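Local coordinates for putative cell invasion protein with MAC/Perforin domain (Bacteroides thetaiotaomicron VPI-5482, PDB 3KK7) that is a putative cell invasion protein of the membrane-attack complex/perforin (MACPF) family, of unproven activity, at residues 121-126 against 341-346; 211-216 against 336-341. All coordinates share one frame; numbering follows the deposited sequence.

Overall arrangement
Both interactions lie in the MACPF region and share Gly341, a glycine in the turn between strands 334-338 and 343-345. Interaction 1 is partly buried: the 121-126 loop lies against strand 343-345 through backbone bonds and a lysine chain on a tyrosine face, and the lysine's ammonium goes on to Asp348. Interaction 2 is more fully buried, joining strand 334-338 and the turn after it to strand 211-218 by backbone pairing, a leucine pair and a glutamine amide. Their centres are about 7 Å apart, and both reach the same sheet, because strand 343-345 also pairs with 211-218, with Tyr344 O 2.8 Å from Val212 N. Interaction 2 is nested within the long chain loop that interaction 1 closes.

Interaction 1: 121-126 against 341-346; sequences TKTVKS and GGLYPI
Thr123 and Leu343 lie side by side in the buried part of the contact, where Thr123 OG1 approaches Leu343 CD1 to 3.5 Å. The Thr123 hydroxyl is itself hydrogen-bonded to Phe120 O, while Leu343 supplies hydrocarbon to the interior, also packing on Phe211 and Leu338. Backbone bonds bind the two chains here: Leu343 N donates to Thr123 O at 2.9 Å, and Leu343 O receives Lys125 N at 2.9 Å. This forms a single bridge between Val124 and Leu343. Gly341 N reaches Lys122 O at 2.9 Å; the positive phi of Gly341, 64°, suits a residue without a side chain.

Toward solvent the fit is looser and depends on one long side chain. Lys125 has CG anti to its N (chi1 175°) and stays extended, crossing the Tyr344 ring at about a right angle. Its CD sits over one ring face, 4.0 Å from the ring centroid, and its NZ forms a salt bridge with Asp348. With an alanine in place of Tyr344, the methylenes of Lys125 would probably lose the face they lie on, and the chain would be freer to swing.

Lysine thus serves twice, its hydrocarbon covering an aromatic face and its ammonium meeting a carboxylate, while the carbonyls of the buried residues Thr123 and Leu343 are satisfied by backbone N-H groups.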
loop_
_atom_site.group_PDB
_atom_site.type_symbol
_atom_site.label_atom_id
_atom_site.label_comp_id
_atom_site.label_asym_id
_atom_site.label_seq_id
_atom_site.Cartn_x
_atom_site.Cartn_y
_atom_site.Cartn_z
ATOM N N THR A 121 -6.586 5.355 11.764
ATOM C CA THR A 121 -5.919 6.505 11.174
ATOM C C THR A 121 -4.580 6.817 11.806
ATOM O O THR A 121 -3.583 7.060 11.112
ATOM C CB THR A 121 -6.809 7.736 11.293
ATOM O OG1 THR A 121 -8.004 7.499 10.537
ATOM C CG2 THR A 121 -6.092 9.022 10.812
ATOM N N LYS A 122 -4.549 6.809 13.130
ATOM C CA LYS A 122 -3.336 7.204 13.836
ATOM C C LYS A 122 -2.245 6.150 13.817
ATOM O O LYS A 122 -1.117 6.473 14.179
ATOM C CB LYS A 122 -3.649 7.620 15.263
ATOM C CG LYS A 122 -4.002 6.500 16.200
ATOM C CD LYS A 122 -4.531 7.115 17.511
ATOM C CE LYS A 122 -4.846 6.069 18.555
ATOM N NZ LYS A 122 -5.102 6.712 19.884
ATOM N N THR A 123 -2.576 4.909 13.417
ATOM C CA THR A 123 -1.564 3.859 13.213
ATOM C C THR A 123 -0.732 4.055 11.936
ATOM O O THR A 123 0.348 3.521 11.821
ATOM C CB THR A 123 -2.153 2.433 13.149
ATOM O OG1 THR A 123 -2.796 2.221 11.881
ATOM C CG2 THR A 123 -3.096 2.190 14.277
ATOM N N VAL A 124 -1.248 4.792 10.971
ATOM C CA VAL A 124 -0.534 5.017 9.726
ATOM C C VAL A 124 0.351 6.234 9.876
ATOM O O VAL A 124 -0.010 7.216 10.540
ATOM C CB VAL A 124 -1.507 5.170 8.544
ATOM C CG1 VAL A 124 -0.746 5.385 7.219
ATOM C CG2 VAL A 124 -2.443 3.932 8.464
ATOM N N LYS A 125 1.541 6.130 9.298
ATOM C CA LYS A 125 2.531 7.190 9.309
ATOM C C LYS A 125 1.925 8.583 9.108
ATOM O O LYS A 125 1.310 8.878 8.106
ATOM C CB LYS A 125 3.539 6.933 8.197
ATOM C CG LYS A 125 4.552 7.981 7.989
ATOM C CD LYS A 125 5.113 7.853 6.589
ATOM C CE LYS A 125 6.400 8.667 6.409
ATOM N NZ LYS A 125 6.683 8.771 4.957
ATOM N N SER A 126 2.153 9.430 10.083
ATOM C CA SER A 126 1.744 10.796 10.037
ATOM C C SER A 126 2.177 11.471 8.752
ATOM O O SER A 126 3.341 11.394 8.354
ATOM C CB SER A 126 2.361 11.522 11.222
ATOM O OG SER A 126 2.193 12.917 11.084
ATOM N N GLY A 341 1.577 5.485 14.177
ATOM C CA GLY A 341 2.554 5.532 13.107
ATOM C C GLY A 341 3.345 4.244 12.907
ATOM O O GLY A 341 4.438 4.293 12.359
ATOM N N GLY A 342 2.789 3.104 13.342
ATOM C CA GLY A 342 3.429 1.791 13.186
ATOM C C GLY A 342 3.250 1.133 11.823
ATOM O O GLY A 342 3.722 0.022 11.613
ATOM N N LEU A 343 2.521 1.795 10.916
ATOM C CA LEU A 343 2.304 1.314 9.543
ATOM C C LEU A 343 2.822 2.349 8.548
ATOM O O LEU A 343 2.410 3.491 8.570
ATOM C CB LEU A 343 0.819 1.033 9.251
ATOM C CG LEU A 343 0.103 -0.101 9.976
ATOM C CD1 LEU A 343 -1.384 -0.085 9.603
ATOM C CD2 LEU A 343 0.739 -1.435 9.651
ATOM N N TYR A 344 3.706 1.919 7.660
ATOM C CA TYR A 344 4.306 2.774 6.651
ATOM C C TYR A 344 3.848 2.340 5.286
ATOM O O TYR A 344 3.695 1.157 5.036
ATOM C CB TYR A 344 5.838 2.677 6.733
ATOM C CG TYR A 344 6.437 3.755 7.602
ATOM C CD1 TYR A 344 6.059 3.876 8.934
ATOM C CD2 TYR A 344 7.352 4.681 7.082
ATOM C CE1 TYR A 344 6.572 4.872 9.724
ATOM C CE2 TYR A 344 7.880 5.695 7.883
ATOM C CZ TYR A 344 7.477 5.777 9.191
ATOM O OH TYR A 344 7.972 6.737 10.003
ATOM N N PRO A 345 3.626 3.286 4.386
ATOM C CA PRO A 345 3.249 2.883 3.068
ATOM C C PRO A 345 4.328 2.063 2.398
ATOM O O PRO A 345 5.502 2.318 2.606
ATOM C CB PRO A 345 3.137 4.218 2.327
ATOM C CG PRO A 345 4.088 5.104 3.003
ATOM C CD PRO A 345 3.919 4.727 4.441
ATOM N N ILE A 346 3.928 1.115 1.565
ATOM C CA ILE A 346 4.882 0.330 0.758
ATOM C C ILE A 346 5.767 1.258 -0.051
ATOM O O ILE A 346 6.932 0.959 -0.288
ATOM C CB ILE A 346 4.136 -0.671 -0.170
ATOM C CG1 ILE A 346 3.453 -1.736 0.681
ATOM C CG2 ILE A 346 5.059 -1.381 -1.128
ATOM C CD1 ILE A 346 2.509 -2.600 -0.095
#

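Interaction 2: 211-216 against 336-341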
loop_
_atom_site.group_PDB
_atom_site.type_symbol
_atom_site.label_atom_id
_atom_site.label_comp_id
_atom_site.label_asym_id
_atom_site.label_seq_id
_atom_site.Cartn_x
_atom_site.Cartn_y
_atom_site.Cartn_z
ATOM N N PHE A 211 0.464 -1.996 3.592
ATOM C CA PHE A 211 1.390 -1.335 4.501
ATOM C C PHE A 211 2.476 -2.245 5.035
ATOM O O PHE A 211 2.370 -3.479 4.971
ATOM C CB PHE A 211 0.616 -0.741 5.661
ATOM C CG PHE A 211 -0.338 0.339 5.247
ATOM C CD1 PHE A 211 0.121 1.616 5.004
ATOM C CD2 PHE A 211 -1.694 0.076 5.113
ATOM C CE1 PHE A 211 -0.748 2.611 4.605
ATOM C CE2 PHE A 211 -2.570 1.072 4.725
ATOM C CZ PHE A 211 -2.095 2.335 4.468
ATOM N N VAL A 212 3.541 -1.618 5.544
ATOM C CA VAL A 212 4.646 -2.364 6.165
ATOM C C VAL A 212 4.675 -2.105 7.666
ATOM O O VAL A 212 4.605 -0.960 8.116
ATOM C CB VAL A 212 5.989 -2.021 5.533
ATOM C CG1 VAL A 212 7.058 -2.918 6.079
ATOM C CG2 VAL A 212 5.903 -2.164 4.050
ATOM N N LEU A 213 4.766 -3.183 8.438
ATOM C CA LEU A 213 4.829 -3.081 9.906
ATOM C C LEU A 213 6.191 -2.516 10.391
ATOM O O LEU A 213 7.203 -3.166 10.236
ATOM C CB LEU A 213 4.575 -4.469 10.545
ATOM C CG LEU A 213 3.122 -4.962 10.455
ATOM C CD1 LEU A 213 3.020 -6.498 10.495
ATOM C CD2 LEU A 213 2.217 -4.332 11.545
ATOM N N THR A 214 6.175 -1.328 10.991
ATOM C CA THR A 214 7.340 -0.693 11.593
ATOM C C THR A 214 7.236 -0.521 13.112
ATOM O O THR A 214 8.276 -0.334 13.785
ATOM C CB THR A 214 7.574 0.727 11.019
ATOM O OG1 THR A 214 6.449 1.560 11.335
ATOM C CG2 THR A 214 7.789 0.709 9.512
ATOM N N GLY A 215 6.009 -0.549 13.653
ATOM C CA GLY A 215 5.788 -0.345 15.104
ATOM C C GLY A 215 4.555 -1.046 15.672
ATOM O O GLY A 215 3.425 -0.681 15.388
ATOM N N TYR A 216 4.755 -2.064 16.496
ATOM C CA TYR A 216 3.623 -2.770 17.074
ATOM C C TYR A 216 3.860 -3.171 18.501
ATOM O O TYR A 216 4.958 -2.991 19.018
ATOM C CB TYR A 216 3.270 -3.997 16.241
ATOM C CG TYR A 216 4.314 -5.101 16.099
ATOM C CD1 TYR A 216 4.364 -6.172 16.986
ATOM C CD2 TYR A 216 5.196 -5.109 15.004
ATOM C CE1 TYR A 216 5.274 -7.214 16.807
ATOM C CE2 TYR A 216 6.122 -6.126 14.822
ATOM C CZ TYR A 216 6.163 -7.186 15.717
ATOM O OH TYR A 216 7.105 -8.196 15.498
ATOM N N ILE A 336 -0.331 -7.961 18.856
ATOM C CA ILE A 336 -1.687 -7.697 19.316
ATOM C C ILE A 336 -2.286 -6.302 19.035
ATOM O O ILE A 336 -3.499 -6.121 19.187
ATOM C CB ILE A 336 -1.803 -7.988 20.804
ATOM C CG1 ILE A 336 -0.877 -7.084 21.609
ATOM C CG2 ILE A 336 -1.508 -9.438 21.057
ATOM C CD1 ILE A 336 -1.195 -7.051 23.099
ATOM N N ASP A 337 -1.473 -5.325 18.638
ATOM C CA ASP A 337 -1.977 -3.962 18.351
ATOM C C ASP A 337 -0.851 -3.183 17.716
ATOM O O ASP A 337 0.288 -3.648 17.693
ATOM C CB ASP A 337 -2.450 -3.238 19.626
ATOM C CG ASP A 337 -3.682 -2.334 19.397
ATOM O OD1 ASP A 337 -3.791 -1.770 18.280
ATOM O OD2 ASP A 337 -4.524 -2.174 20.340
ATOM N N LEU A 338 -1.165 -1.997 17.214
ATOM C CA LEU A 338 -0.202 -1.180 16.491
ATOM C C LEU A 338 0.137 0.093 17.281
ATOM O O LEU A 338 -0.695 0.636 17.986
ATOM C CB LEU A 338 -0.762 -0.797 15.121
ATOM C CG LEU A 338 -1.046 -1.947 14.149
ATOM C CD1 LEU A 338 -1.862 -1.466 12.957
ATOM C CD2 LEU A 338 0.248 -2.612 13.660
ATOM N N GLN A 339 1.387 0.532 17.160
ATOM C CA GLN A 339 1.832 1.799 17.691
ATOM C C GLN A 339 1.351 2.889 16.776
ATOM O O GLN A 339 1.155 2.660 15.586
ATOM C CB GLN A 339 3.360 1.864 17.708
ATOM C CG GLN A 339 4.003 0.936 18.678
ATOM C CD GLN A 339 5.518 1.072 18.682
ATOM O OE1 GLN A 339 6.061 2.188 18.559
ATOM N NE2 GLN A 339 6.214 -0.063 18.874
ATOM N N ASP A 340 1.187 4.084 17.318
ATOM C CA ASP A 340 0.855 5.214 16.474
ATOM C C ASP A 340 1.964 5.323 15.431
ATOM O O ASP A 340 3.151 5.237 15.749
ATOM C CB ASP A 340 0.747 6.514 17.270
ATOM C CG ASP A 340 -0.444 6.537 18.233
ATOM O OD1 ASP A 340 -1.256 5.594 18.274
ATOM O OD2 ASP A 340 -0.552 7.528 18.975
ATOM N N GLY A 341 1.577 5.485 14.177
ATOM C CA GLY A 341 2.554 5.532 13.107
ATOM C C GLY A 341 3.345 4.244 12.907
ATOM O O GLY A 341 4.438 4.293 12.359
HETATM O O HOH W 1 6.881 3.144 13.523
#
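The side-chain amide of Gln339 lies over Gly215, whose CA sits beneath one face, 3.9 Å from Gln339 CD. At the amide edge, NE2 donates to Tyr216 O at 3.2 Å; that oxygen is only 4° out of the amide plane, although the donor stands above the carbonyl plane of Tyr216. The other end of the amide, OE1, takes a hydrogen bond from Asn172, so both polar ends of this buried glutamine are used. Glycine suits position 215, since a beta carbon would stand about 3.3 Å from Gln339 CD, a tight fit.

Tyr216 meets segment 336-341 through its CB, 3.3 Å from Asp337 O, while its hydroxyl bonds Ala52 O. The Asp337 carboxylate is gripped through both oxygens: OD1 accepts Leu338 N on its anti side, and OD2 forms a salt bridge with Lys104, which probably helps offset the nearby Glu165.

Between the backbones, Gln339 N donates to Gly215 O at 3.0 Å. Apolar packing comes from Leu338, whose CD2 meets Leu213 CD2 at 3.4 Å, the side chains crossing nearly at right angles. Beyond the strand end, a water links Thr214 OG1 to Gly341 O.

Tyr216 and Leu338 form an antiparallel non-hydrogen-bonded pair, their side chains on one face. Strand 211-218, interrupted at Thr214, pairs with both 334-338 and 343-345; they join the antiparallel sheet that also holds the long strands 157-173 and 220-230, consistent with the bent sheet of MACPF proteins.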